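Local coordinates for protein aspartate aminotransferase (Leishmania major, PDB 4H51) that probably catalyses the pyridoxal 5'-phosphate-dependent transfer of an amino group between L-aspartate and 2-oxoglutarate, working as a homodimer, at residues Asp134-Pro139 / Gly158-Cys163; Thr138-Ser143 / Gly190-Leu195; Val122-Lys127 / Ser296-Glu301; Val226-Ala231 / Val257-Ser262. One frame throughout, in Å; residues are numbered along the deposited sequence.

Contact 1 of 4, residues Asp134-Pro139 / Gly158-Cys163; sequences DAETTP and GWKNIC
The backbones of A135 and K160 meet first: K160 N donates to A135 O at 3.0 Å. A135 and W159 are the closest pair of alpha carbons, 4.9 Å from CA to CA. Water 1 sits beside this bond. It donates to A135 O and T138 O and accepts from N161 N, so it links the two backbones through three bonds. The side chain of N161 makes the second direct bond, ND2 to T137 O at 3.1 Å. T137 O lies in the plane of the N161 amide, whose CG stands anti to the backbone N (chi1 -180°). The 134-139 segment is the loop between helix 117-129 and strand 140-144. The other segment leaves helix 148-156 through a Schellman motif at G158 and enters strand 162-169. Both connections lead into neighbouring parallel strands of the large mixed sheet of the aminotransferase fold. A135 CB sits over the face of the W159 six-membered ring, 3.8 Å from its centroid, a CH-pi contact. T138 O meets the edge of the same indole in its plane, 3.5 Å from CZ3. W159 NE1 is held by A126 O of helix 117-129. On the exposed side E136 and K160 run side by side, with E136 OE2 3.7 Å from K160 CG. Water 2 joins E136 OE2 to G158 O. P139 CB packs on C163 SG at 3.7 Å.

Contact 2 of 4, residues Thr138-Ser143 / Gly190-Leu195; sequences TPIYLS and GSVFIL
Y141 uses both of its backbone polar groups on the 190-195 segment. Its N donates to V192 O at 2.7 Å, and its O accepts from I194 N at 2.9 Å. V192 N is satisfied one step earlier by P139 O, at 3.1 Å. V192 O also receives a CA-H...O contact from I140. Beyond I194 the strands spread, and water 3 takes over: it accepts from S143 N and donates to I194 O. The OH of Y165 is a second partner of I194 O. These are neighbouring parallel strands, 140-144 and 192-196, inside the large mixed sheet of the aminotransferase fold. The short segments run at 24° to each other. The other edge of strand 140-144 is used as well, since I140 and L142 bond to strand 162-169. The serine hydroxyls bond outside the pair. S191 OG bonds to P188 O, S143 OG to P145 O and H200 NE2.

On one face Y141 and F193 form an offset stack, planes only 2° apart and centroids 4.4 Å apart. Both rings turn the same way from the strands (chi1 close to -78° in each), which brings them into line. Y141 CB also lies over the F193 ring. On the face with I140 and V192, I140 CD1 touches V192 CG1 at 3.9 Å. L142 CD2 meets I194 CD1 at 3.8 Å.

Contact 3 of 4, residues Val122-Lys127 / Ser296-Glu301; sequences VSLGAK and SLIREE
This contact joins two parts of the aminotransferase fold near the dimer interface: helix 117-129 and the 296-301 segment, reached through helix 287-299. L124 reaches across with both branches. Its CD1 touches L297 CB at 3.5 Å, and its CD2 touches I298 CG1 at 3.9 Å. With CG anti to the backbone N (chi1 -178°), the branched end of L124 is carried toward 296-301. L297 CD1 lies along the base of K127, 4.1 Å from its CB. Beside this apolar patch is a salt bridge. K127 NZ donates to E301 OE2 at 2.7 Å, the two chains coming from opposite directions, both extended beyond CG. The ammonium meets OE2 from above the carboxylate plane, 49° out of it. The other oxygen, E301 OE1, accepts from water 4 at 2.6 Å.

The second subunit packs close by: its K127 lies against this K127, and its E301 against S123. R299 forms a salt bridge with D30 of the second subunit. Within the chain, L124 and I298 both rest on V113 of strand 110-116, and S123 packs against V153 of helix 148-156.

Contact 4 of 4, residues Val226-Ala231 / Val257-Ser262; sequences VFFDSA and VLLAQS
Strands 226-230 and 258-262 run parallel, 13° between their short axes, with five backbone bonds crossing from L258 N to V226 O through S262 N to S230 O. They are neighbours in the central part of the mixed sheet of this class I aminotransferase, and their C-terminal ends reach the cofactor. S262 OG bonds to S264 N and to the phosphate oxygen OP3 of the pyridoxal phosphate-modified lysine at position 265. D229 OD2 bonds to H150 and lies close to the pyridine N1 of the same group. Water 5 donates to D229 OD1 at 2.9 Å and to A260 O, tying that carboxylate to the neighbouring strand.

On the face with D229, F227 CG is anti to the backbone N (chi1 -169°), extending the ring toward L258 and A260. L258 CD2 stands over the centre of this ring, 3.8 Å from the centroid, and A260 CB touches F227 CE1 at 3.9 Å. On the face with S230, F228 CB packs on L259 CD1 at 3.7 Å. F250 of helix 245-252 meets the F228 ring edge-to-face. Nearer the N-terminal ends, V257 CG1 lies in the plane of the F228 ring at its edge, 3.6 Å from CD2.

In the fold
Contacts 1, 2 and 4 all reach the large mixed sheet. The centre of contact 4 lies about 9 Å from the chain's centre, those of contacts 2 and 1 about 17 Å and 22 Å. Contacts 2 and 4 are buried strand pairs. L195 O bonds to D229 N between them. Contact 1 shares T138 and P139 with contact 2, and C163 N bonds to I140 O, but it is partly buried and is made by loops, with waters adding to its direct bonds. Contact 3 differs: apolar side chains and a salt bridge join helix 117-129 to 296-301 beside the second subunit. V122 and G125 of that helix pack on A260 and F227 of contact 4, and the helix also bonds to contact 1.

Contact 1 of 4, residues Asp134-Pro139 / Gly158-Cys163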
loop_
_atom_site.group_PDB
_atom_site.type_symbol
_atom_site.label_atom_id
_atom_site.label_comp_id
_atom_site.label_asym_id
_atom_site.label_seq_id
_atom_site.Cartn_x
_atom_site.Cartn_y
_atom_site.Cartn_z
ATOM N N ASP B 134 -15.437 -19.695 4.587
ATOM C CA ASP B 134 -14.896 -19.922 5.914
ATOM C C ASP B 134 -13.412 -20.180 5.808
ATOM O O ASP B 134 -13.025 -21.307 5.543
ATOM C CB ASP B 134 -15.614 -21.115 6.560
ATOM C CG ASP B 134 -15.063 -21.471 7.887
ATOM O OD1 ASP B 134 -14.246 -20.716 8.400
ATOM O OD2 ASP B 134 -15.485 -22.522 8.463
ATOM N N ALA B 135 -12.574 -19.165 6.028
ATOM C CA ALA B 135 -11.118 -19.326 5.830
ATOM C C ALA B 135 -10.411 -20.218 6.871
ATOM O O ALA B 135 -9.247 -20.591 6.687
ATOM C CB ALA B 135 -10.403 -17.974 5.735
ATOM N N GLU B 136 -11.124 -20.596 7.927
ATOM C CA GLU B 136 -10.596 -21.559 8.893
ATOM C C GLU B 136 -10.610 -22.987 8.354
ATOM O O GLU B 136 -9.864 -23.816 8.823
ATOM C CB GLU B 136 -11.439 -21.485 10.191
ATOM C CG GLU B 136 -11.343 -20.129 10.873
ATOM C CD GLU B 136 -9.975 -19.893 11.508
ATOM O OE1 GLU B 136 -9.446 -20.787 12.191
ATOM O OE2 GLU B 136 -9.414 -18.808 11.328
ATOM N N THR B 137 -11.432 -23.237 7.347
ATOM C CA THR B 137 -11.807 -24.580 6.878
ATOM C C THR B 137 -11.697 -24.789 5.366
ATOM O O THR B 137 -11.172 -25.808 4.895
ATOM C CB THR B 137 -13.292 -24.813 7.232
ATOM O OG1 THR B 137 -13.431 -24.774 8.650
ATOM C CG2 THR B 137 -13.721 -26.093 6.773
ATOM N N THR B 138 -12.249 -23.841 4.608
ATOM C CA THR B 138 -12.305 -23.943 3.141
ATOM C C THR B 138 -10.876 -23.959 2.584
ATOM O O THR B 138 -10.094 -23.066 2.881
ATOM C CB THR B 138 -13.080 -22.721 2.555
ATOM O OG1 THR B 138 -14.393 -22.675 3.081
ATOM C CG2 THR B 138 -13.179 -22.749 1.042
ATOM N N PRO B 139 -10.529 -24.979 1.775
ATOM C CA PRO B 139 -9.213 -24.963 1.117
ATOM C C PRO B 139 -9.083 -23.824 0.129
ATOM O O PRO B 139 -10.065 -23.461 -0.562
ATOM C CB PRO B 139 -9.130 -26.333 0.408
ATOM C CG PRO B 139 -10.473 -26.928 0.484
ATOM C CD PRO B 139 -11.390 -26.080 1.300
ATOM N N GLY B 158 -5.411 -14.833 6.515
ATOM C CA GLY B 158 -6.239 -15.625 7.426
ATOM C C GLY B 158 -6.578 -17.057 6.961
ATOM O O GLY B 158 -7.337 -17.784 7.627
ATOM N N TRP B 159 -5.996 -17.493 5.864
ATOM C CA TRP B 159 -6.312 -18.822 5.336
ATOM C C TRP B 159 -5.529 -19.893 6.029
ATOM O O TRP B 159 -4.325 -19.877 5.967
ATOM C CB TRP B 159 -6.124 -18.905 3.826
ATOM C CG TRP B 159 -7.144 -18.058 3.136
ATOM C CD1 TRP B 159 -7.082 -16.684 2.896
ATOM C CD2 TRP B 159 -8.456 -18.466 2.643
ATOM N NE1 TRP B 159 -8.201 -16.243 2.274
ATOM C CE2 TRP B 159 -9.079 -17.262 2.102
ATOM C CE3 TRP B 159 -9.144 -19.667 2.567
ATOM C CZ2 TRP B 159 -10.323 -17.277 1.545
ATOM C CZ3 TRP B 159 -10.406 -19.668 1.986
ATOM C CH2 TRP B 159 -10.986 -18.499 1.485
ATOM N N LYS B 160 -6.235 -20.815 6.671
ATOM C CA LYS B 160 -5.644 -21.846 7.533
ATOM C C LYS B 160 -5.425 -23.211 6.819
ATOM O O LYS B 160 -4.670 -24.074 7.315
ATOM C CB LYS B 160 -6.536 -22.031 8.774
ATOM C CG LYS B 160 -6.837 -20.720 9.525
ATOM C CD LYS B 160 -5.550 -20.068 9.977
ATOM C CE LYS B 160 -5.775 -18.741 10.728
ATOM N NZ LYS B 160 -4.492 -18.052 11.139
ATOM N N ASN B 161 -6.083 -23.408 5.666
ATOM C CA ASN B 161 -6.014 -24.680 4.938
ATOM C C ASN B 161 -5.583 -24.416 3.500
ATOM O O ASN B 161 -6.396 -24.411 2.578
ATOM C CB ASN B 161 -7.347 -25.398 5.017
ATOM C CG ASN B 161 -7.367 -26.730 4.292
ATOM O OD1 ASN B 161 -6.321 -27.342 4.017
ATOM N ND2 ASN B 161 -8.565 -27.220 4.023
ATOM N N ILE B 162 -4.289 -24.144 3.340
ATOM C CA ILE B 162 -3.691 -23.857 2.039
ATOM C C ILE B 162 -3.257 -25.175 1.391
ATOM O O ILE B 162 -2.584 -25.989 2.030
ATOM C CB ILE B 162 -2.493 -22.897 2.174
ATOM C CG1 ILE B 162 -2.952 -21.591 2.849
ATOM C CG2 ILE B 162 -1.832 -22.608 0.799
ATOM C CD1 ILE B 162 -1.797 -20.738 3.409
ATOM N N CYS B 163 -3.647 -25.360 0.134
ATOM C CA CYS B 163 -3.490 -26.654 -0.560
ATOM C C CYS B 163 -2.858 -26.374 -1.895
ATOM O O CYS B 163 -2.717 -25.178 -2.295
ATOM C CB CYS B 163 -4.831 -27.339 -0.738
ATOM S SG CYS B 163 -5.726 -27.737 0.805
HETATM O O HOH W 1 -8.345 -22.179 4.680
HETATM O O HOH W 2 -9.008 -17.063 9.457
#

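Contact 2 of 4, residues Thr138-Ser143 / Gly190-Leu195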
loop_
_atom_site.group_PDB
_atom_site.type_symbol
_atom_site.label_atom_id
_atom_site.label_comp_id
_atom_site.label_asym_id
_atom_site.label_seq_id
_atom_site.Cartn_x
_atom_site.Cartn_y
_atom_site.Cartn_z
ATOM N N THR B 138 -12.249 -23.841 4.608
ATOM C CA THR B 138 -12.305 -23.943 3.141
ATOM C C THR B 138 -10.876 -23.959 2.584
ATOM O O THR B 138 -10.094 -23.066 2.881
ATOM C CB THR B 138 -13.080 -22.721 2.555
ATOM O OG1 THR B 138 -14.393 -22.675 3.081
ATOM C CG2 THR B 138 -13.179 -22.749 1.042
ATOM N N PRO B 139 -10.529 -24.979 1.775
ATOM C CA PRO B 139 -9.213 -24.963 1.117
ATOM C C PRO B 139 -9.083 -23.824 0.129
ATOM O O PRO B 139 -10.065 -23.461 -0.562
ATOM C CB PRO B 139 -9.130 -26.333 0.408
ATOM C CG PRO B 139 -10.473 -26.928 0.484
ATOM C CD PRO B 139 -11.390 -26.080 1.300
ATOM N N ILE B 140 -7.870 -23.278 0.045
ATOM C CA ILE B 140 -7.518 -22.344 -0.975
ATOM C C ILE B 140 -6.331 -22.979 -1.658
ATOM O O ILE B 140 -5.360 -23.376 -0.978
ATOM C CB ILE B 140 -7.281 -20.903 -0.432
ATOM C CG1 ILE B 140 -6.832 -19.933 -1.511
ATOM C CG2 ILE B 140 -6.238 -20.893 0.705
ATOM C CD1 ILE B 140 -7.134 -18.479 -1.127
ATOM N N TYR B 141 -6.423 -23.084 -2.990
ATOM C CA TYR B 141 -5.477 -23.830 -3.774
ATOM C C TYR B 141 -4.489 -22.996 -4.568
ATOM O O TYR B 141 -4.859 -22.093 -5.285
ATOM C CB TYR B 141 -6.228 -24.751 -4.726
ATOM C CG TYR B 141 -6.769 -25.992 -4.095
ATOM C CD1 TYR B 141 -8.029 -26.025 -3.479
ATOM C CD2 TYR B 141 -6.057 -27.159 -4.167
ATOM C CE1 TYR B 141 -8.486 -27.185 -2.888
ATOM C CE2 TYR B 141 -6.515 -28.331 -3.622
ATOM C CZ TYR B 141 -7.719 -28.345 -2.977
ATOM O OH TYR B 141 -8.125 -29.556 -2.470
ATOM N N LEU B 142 -3.225 -23.383 -4.470
ATOM C CA LEU B 142 -2.139 -22.808 -5.235
ATOM C C LEU B 142 -1.577 -23.848 -6.207
ATOM O O LEU B 142 -1.621 -25.025 -5.939
ATOM C CB LEU B 142 -1.042 -22.392 -4.254
ATOM C CG LEU B 142 -1.388 -21.370 -3.156
ATOM C CD1 LEU B 142 -0.162 -21.076 -2.277
ATOM C CD2 LEU B 142 -1.892 -20.080 -3.798
ATOM N N SER B 143 -1.010 -23.408 -7.323
ATOM C CA SER B 143 -0.367 -24.309 -8.254
ATOM C C SER B 143 0.934 -24.900 -7.659
ATOM O O SER B 143 1.664 -24.263 -6.896
ATOM C CB SER B 143 -0.097 -23.617 -9.598
ATOM O OG SER B 143 0.814 -22.537 -9.462
ATOM N N GLY B 190 -17.004 -25.701 -3.731
ATOM C CA GLY B 190 -16.880 -24.398 -3.128
ATOM C C GLY B 190 -15.519 -24.124 -2.494
ATOM O O GLY B 190 -15.467 -23.491 -1.460
ATOM N N SER B 191 -14.446 -24.623 -3.085
ATOM C CA SER B 191 -13.100 -24.247 -2.698
ATOM C C SER B 191 -12.627 -23.022 -3.512
ATOM O O SER B 191 -13.288 -22.599 -4.477
ATOM C CB SER B 191 -12.131 -25.382 -2.910
ATOM O OG SER B 191 -12.475 -26.512 -2.128
ATOM N N VAL B 192 -11.538 -22.403 -3.080
ATOM C CA VAL B 192 -10.944 -21.283 -3.790
ATOM C C VAL B 192 -9.709 -21.725 -4.567
ATOM O O VAL B 192 -8.861 -22.421 -3.998
ATOM C CB VAL B 192 -10.541 -20.178 -2.830
ATOM C CG1 VAL B 192 -10.033 -18.970 -3.643
ATOM C CG2 VAL B 192 -11.725 -19.752 -1.976
ATOM N N PHE B 193 -9.611 -21.359 -5.849
ATOM C CA PHE B 193 -8.441 -21.680 -6.661
ATOM C C PHE B 193 -7.804 -20.410 -7.169
ATOM O O PHE B 193 -8.458 -19.629 -7.888
ATOM C CB PHE B 193 -8.805 -22.546 -7.848
ATOM C CG PHE B 193 -8.993 -23.981 -7.494
ATOM C CD1 PHE B 193 -10.131 -24.390 -6.802
ATOM C CD2 PHE B 193 -8.003 -24.899 -7.748
ATOM C CE1 PHE B 193 -10.289 -25.711 -6.442
ATOM C CE2 PHE B 193 -8.162 -26.207 -7.380
ATOM C CZ PHE B 193 -9.306 -26.609 -6.692
ATOM N N ILE B 194 -6.526 -20.226 -6.826
ATOM C CA ILE B 194 -5.700 -19.157 -7.422
ATOM C C ILE B 194 -5.041 -19.707 -8.685
ATOM O O ILE B 194 -4.202 -20.593 -8.621
ATOM C CB ILE B 194 -4.699 -18.608 -6.420
ATOM C CG1 ILE B 194 -5.443 -18.007 -5.221
ATOM C CG2 ILE B 194 -3.763 -17.579 -7.079
ATOM C CD1 ILE B 194 -4.544 -17.339 -4.195
ATOM N N LEU B 195 -5.449 -19.135 -9.823
ATOM C CA LEU B 195 -4.962 -19.445 -11.164
ATOM C C LEU B 195 -4.157 -18.317 -11.781
ATOM O O LEU B 195 -4.546 -17.179 -11.724
ATOM C CB LEU B 195 -6.146 -19.736 -12.047
ATOM C CG LEU B 195 -7.113 -20.829 -11.523
ATOM C CD1 LEU B 195 -8.250 -20.912 -12.510
ATOM C CD2 LEU B 195 -6.388 -22.206 -11.358
HETATM O O HOH W 3 -1.408 -20.468 -7.671
#

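Contact 3 of 4, residues Val122-Lys127 / Ser296-Glu301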
loop_
_atom_site.group_PDB
_atom_site.type_symbol
_atom_site.label_atom_id
_atom_site.label_comp_id
_atom_site.label_asym_id
_atom_site.label_seq_id
_atom_site.Cartn_x
_atom_site.Cartn_y
_atom_site.Cartn_z
ATOM N N VAL B 122 -3.796 -9.299 -4.592
ATOM C CA VAL B 122 -3.881 -10.698 -4.129
ATOM C C VAL B 122 -4.190 -10.672 -2.636
ATOM O O VAL B 122 -5.083 -11.367 -2.210
ATOM C CB VAL B 122 -2.631 -11.525 -4.428
ATOM C CG1 VAL B 122 -2.706 -12.939 -3.771
ATOM C CG2 VAL B 122 -2.467 -11.641 -5.940
ATOM N N SER B 123 -3.468 -9.847 -1.860
ATOM C CA SER B 123 -3.733 -9.754 -0.435
ATOM C C SER B 123 -5.152 -9.295 -0.139
ATOM O O SER B 123 -5.870 -9.904 0.695
ATOM C CB SER B 123 -2.725 -8.794 0.212
ATOM O OG SER B 123 -2.955 -8.683 1.591
ATOM N N LEU B 124 -5.559 -8.190 -0.789
ATOM C CA LEU B 124 -6.906 -7.665 -0.594
ATOM C C LEU B 124 -8.003 -8.689 -0.989
ATOM O O LEU B 124 -9.022 -8.819 -0.292
ATOM C CB LEU B 124 -7.130 -6.351 -1.357
ATOM C CG LEU B 124 -8.494 -5.678 -1.190
ATOM C CD1 LEU B 124 -8.763 -5.296 0.253
ATOM C CD2 LEU B 124 -8.585 -4.365 -1.987
ATOM N N GLY B 125 -7.824 -9.334 -2.124
ATOM C CA GLY B 125 -8.751 -10.357 -2.600
ATOM C C GLY B 125 -8.815 -11.519 -1.621
ATOM O O GLY B 125 -9.889 -12.012 -1.313
ATOM N N ALA B 126 -7.673 -11.953 -1.132
ATOM C CA ALA B 126 -7.621 -13.062 -0.182
ATOM C C ALA B 126 -8.373 -12.698 1.085
ATOM O O ALA B 126 -9.102 -13.546 1.604
ATOM C CB ALA B 126 -6.191 -13.478 0.142
ATOM N N LYS B 127 -8.236 -11.442 1.547
ATOM C CA LYS B 127 -9.015 -10.964 2.698
ATOM C C LYS B 127 -10.486 -10.844 2.401
ATOM O O LYS B 127 -11.331 -11.254 3.187
ATOM C CB LYS B 127 -8.462 -9.610 3.209
ATOM C CG LYS B 127 -7.065 -9.752 3.794
ATOM C CD LYS B 127 -6.467 -8.467 4.373
ATOM C CE LYS B 127 -4.945 -8.502 4.221
ATOM N NZ LYS B 127 -4.175 -7.565 5.104
ATOM N N SER B 296 -13.697 -0.989 3.224
ATOM C CA SER B 296 -13.464 -1.126 4.642
ATOM C C SER B 296 -12.091 -1.746 4.862
ATOM O O SER B 296 -11.387 -1.306 5.761
ATOM C CB SER B 296 -14.566 -1.893 5.416
ATOM O OG SER B 296 -14.624 -3.255 4.983
ATOM N N LEU B 297 -11.699 -2.706 4.014
ATOM C CA LEU B 297 -10.414 -3.406 4.183
ATOM C C LEU B 297 -9.281 -2.461 3.853
ATOM O O LEU B 297 -8.236 -2.414 4.552
ATOM C CB LEU B 297 -10.359 -4.693 3.336
ATOM C CG LEU B 297 -11.306 -5.843 3.768
ATOM C CD1 LEU B 297 -11.486 -6.848 2.669
ATOM C CD2 LEU B 297 -10.852 -6.510 5.064
ATOM N N ILE B 298 -9.477 -1.684 2.800
ATOM C CA ILE B 298 -8.465 -0.706 2.391
ATOM C C ILE B 298 -8.258 0.353 3.481
ATOM O O ILE B 298 -7.129 0.639 3.911
ATOM C CB ILE B 298 -8.890 -0.002 1.090
ATOM C CG1 ILE B 298 -8.894 -0.998 -0.088
ATOM C CG2 ILE B 298 -7.991 1.213 0.815
ATOM C CD1 ILE B 298 -9.655 -0.497 -1.299
ATOM N N ARG B 299 -9.359 0.952 3.929
ATOM C CA ARG B 299 -9.294 2.046 4.908
ATOM C C ARG B 299 -8.576 1.635 6.189
ATOM O O ARG B 299 -7.844 2.436 6.789
ATOM C CB ARG B 299 -10.706 2.488 5.270
ATOM C CG ARG B 299 -10.847 3.604 6.280
ATOM C CD ARG B 299 -10.043 4.861 5.974
ATOM N NE ARG B 299 -10.650 6.020 6.615
ATOM C CZ ARG B 299 -10.023 7.158 6.952
ATOM N NH1 ARG B 299 -8.723 7.336 6.769
ATOM N NH2 ARG B 299 -10.717 8.153 7.485
ATOM N N GLU B 300 -8.760 0.392 6.599
ATOM C CA GLU B 300 -8.176 -0.047 7.866
ATOM C C GLU B 300 -6.691 -0.428 7.729
ATOM O O GLU B 300 -6.014 -0.734 8.730
ATOM C CB GLU B 300 -9.058 -1.102 8.528
ATOM C CG GLU B 300 -8.930 -2.469 7.974
ATOM C CD GLU B 300 -10.119 -3.403 8.261
ATOM O OE1 GLU B 300 -9.999 -4.521 7.827
ATOM O OE2 GLU B 300 -11.143 -3.036 8.888
ATOM N N GLU B 301 -6.202 -0.414 6.491
ATOM C CA GLU B 301 -4.812 -0.763 6.174
ATOM C C GLU B 301 -3.973 0.460 5.771
ATOM O O GLU B 301 -2.932 0.672 6.309
ATOM C CB GLU B 301 -4.755 -1.781 5.064
ATOM C CG GLU B 301 -5.218 -3.185 5.488
ATOM C CD GLU B 301 -5.407 -4.179 4.321
ATOM O OE1 GLU B 301 -5.293 -3.786 3.128
ATOM O OE2 GLU B 301 -5.725 -5.390 4.579
HETATM O O HOH W 4 -4.731 -6.000 1.789
#

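Contact 4 of 4, residues Val226-Ala231 / Val257-Ser262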
loop_
_atom_site.group_PDB
_atom_site.type_symbol
_atom_site.label_atom_id
_atom_site.label_comp_id
_atom_site.label_asym_id
_atom_site.label_seq_id
_atom_site.Cartn_x
_atom_site.Cartn_y
_atom_site.Cartn_z
ATOM N N VAL B 226 -13.055 -18.903 -8.469
ATOM C CA VAL B 226 -11.808 -18.621 -9.233
ATOM C C VAL B 226 -11.233 -17.256 -8.854
ATOM O O VAL B 226 -11.920 -16.228 -8.922
ATOM C CB VAL B 226 -12.057 -18.698 -10.760
ATOM C CG1 VAL B 226 -10.849 -18.249 -11.550
ATOM C CG2 VAL B 226 -12.467 -20.123 -11.196
ATOM N N PHE B 227 -9.947 -17.239 -8.539
ATOM C CA PHE B 227 -9.165 -16.014 -8.298
ATOM C C PHE B 227 -7.971 -15.999 -9.257
ATOM O O PHE B 227 -7.001 -16.700 -9.064
ATOM C CB PHE B 227 -8.702 -15.982 -6.837
ATOM C CG PHE B 227 -8.117 -14.682 -6.360
ATOM C CD1 PHE B 227 -8.097 -13.559 -7.126
ATOM C CD2 PHE B 227 -7.615 -14.607 -5.058
ATOM C CE1 PHE B 227 -7.589 -12.354 -6.662
ATOM C CE2 PHE B 227 -7.112 -13.424 -4.565
ATOM C CZ PHE B 227 -7.095 -12.279 -5.364
ATOM N N PHE B 228 -8.056 -15.194 -10.304
ATOM C CA PHE B 228 -6.977 -15.037 -11.271
ATOM C C PHE B 228 -5.937 -14.064 -10.757
ATOM O O PHE B 228 -6.255 -12.981 -10.262
ATOM C CB PHE B 228 -7.497 -14.546 -12.635
ATOM C CG PHE B 228 -8.034 -15.629 -13.528
ATOM C CD1 PHE B 228 -7.183 -16.616 -14.029
ATOM C CD2 PHE B 228 -9.365 -15.631 -13.945
ATOM C CE1 PHE B 228 -7.677 -17.590 -14.890
ATOM C CE2 PHE B 228 -9.856 -16.595 -14.774
ATOM C CZ PHE B 228 -9.000 -17.612 -15.229
ATOM N N ASP B 229 -4.678 -14.456 -10.877
ATOM C CA ASP B 229 -3.556 -13.579 -10.626
ATOM C C ASP B 229 -3.057 -13.225 -12.025
ATOM O O ASP B 229 -2.590 -14.116 -12.767
ATOM C CB ASP B 229 -2.469 -14.304 -9.826
ATOM C CG ASP B 229 -1.327 -13.395 -9.398
ATOM O OD1 ASP B 229 -1.171 -12.321 -10.038
ATOM O OD2 ASP B 229 -0.577 -13.754 -8.447
ATOM N N SER B 230 -3.232 -11.969 -12.423
ATOM C CA SER B 230 -2.894 -11.502 -13.763
ATOM C C SER B 230 -1.785 -10.450 -13.735
ATOM O O SER B 230 -2.039 -9.249 -13.755
ATOM C CB SER B 230 -4.177 -10.971 -14.442
ATOM O OG SER B 230 -3.890 -10.525 -15.732
ATOM N N ALA B 231 -0.537 -10.903 -13.578
ATOM C CA ALA B 231 0.584 -9.972 -13.403
ATOM C C ALA B 231 1.340 -9.665 -14.728
ATOM O O ALA B 231 2.119 -8.710 -14.796
ATOM C CB ALA B 231 1.562 -10.540 -12.353
ATOM N N VAL B 257 -15.524 -14.315 -11.645
ATOM C CA VAL B 257 -14.085 -14.146 -11.589
ATOM C C VAL B 257 -13.690 -13.023 -10.629
ATOM O O VAL B 257 -14.146 -11.896 -10.761
ATOM C CB VAL B 257 -13.571 -13.805 -12.985
ATOM C CG1 VAL B 257 -12.098 -13.440 -12.927
ATOM C CG2 VAL B 257 -13.870 -14.963 -13.937
ATOM N N LEU B 258 -12.829 -13.353 -9.664
ATOM C CA LEU B 258 -12.088 -12.397 -8.911
ATOM C C LEU B 258 -10.702 -12.341 -9.585
ATOM O O LEU B 258 -10.111 -13.396 -9.903
ATOM C CB LEU B 258 -11.938 -12.836 -7.466
ATOM C CG LEU B 258 -11.365 -11.844 -6.433
ATOM C CD1 LEU B 258 -12.275 -10.646 -6.300
ATOM C CD2 LEU B 258 -11.138 -12.497 -5.047
ATOM N N LEU B 259 -10.214 -11.134 -9.818
ATOM C CA LEU B 259 -8.953 -10.931 -10.572
ATOM C C LEU B 259 -8.067 -9.828 -9.961
ATOM O O LEU B 259 -8.529 -8.720 -9.671
ATOM C CB LEU B 259 -9.227 -10.696 -12.079
ATOM C CG LEU B 259 -8.027 -10.759 -13.058
ATOM C CD1 LEU B 259 -8.394 -11.405 -14.397
ATOM C CD2 LEU B 259 -7.512 -9.344 -13.224
ATOM N N ALA B 260 -6.777 -10.187 -9.782
ATOM C CA ALA B 260 -5.689 -9.338 -9.291
ATOM C C ALA B 260 -4.813 -8.939 -10.458
ATOM O O ALA B 260 -4.189 -9.796 -11.103
ATOM C CB ALA B 260 -4.833 -10.097 -8.272
ATOM N N GLN B 261 -4.758 -7.655 -10.752
ATOM C CA GLN B 261 -4.050 -7.148 -11.924
ATOM C C GLN B 261 -2.868 -6.283 -11.523
ATOM O O GLN B 261 -2.980 -5.456 -10.612
ATOM C CB GLN B 261 -5.052 -6.333 -12.730
ATOM C CG GLN B 261 -4.541 -5.609 -13.929
ATOM C CD GLN B 261 -5.641 -4.806 -14.587
ATOM O OE1 GLN B 261 -6.237 -3.930 -13.941
ATOM N NE2 GLN B 261 -5.869 -5.047 -15.899
ATOM N N SER B 262 -1.759 -6.435 -12.255
ATOM C CA SER B 262 -0.568 -5.635 -12.045
ATOM C C SER B 262 -0.180 -4.865 -13.298
ATOM O O SER B 262 -0.330 -5.377 -14.381
ATOM C CB SER B 262 0.615 -6.528 -11.742
ATOM O OG SER B 262 1.794 -5.746 -11.556
HETATM O O HOH W 5 -1.292 -9.466 -10.295
HETATM O O HOH W 6 -1.252 -7.880 -16.046
HETATM O O HOH W 7 -3.988 -7.705 -16.542
HETATM O O HOH W 8 2.180 -6.155 -15.442
#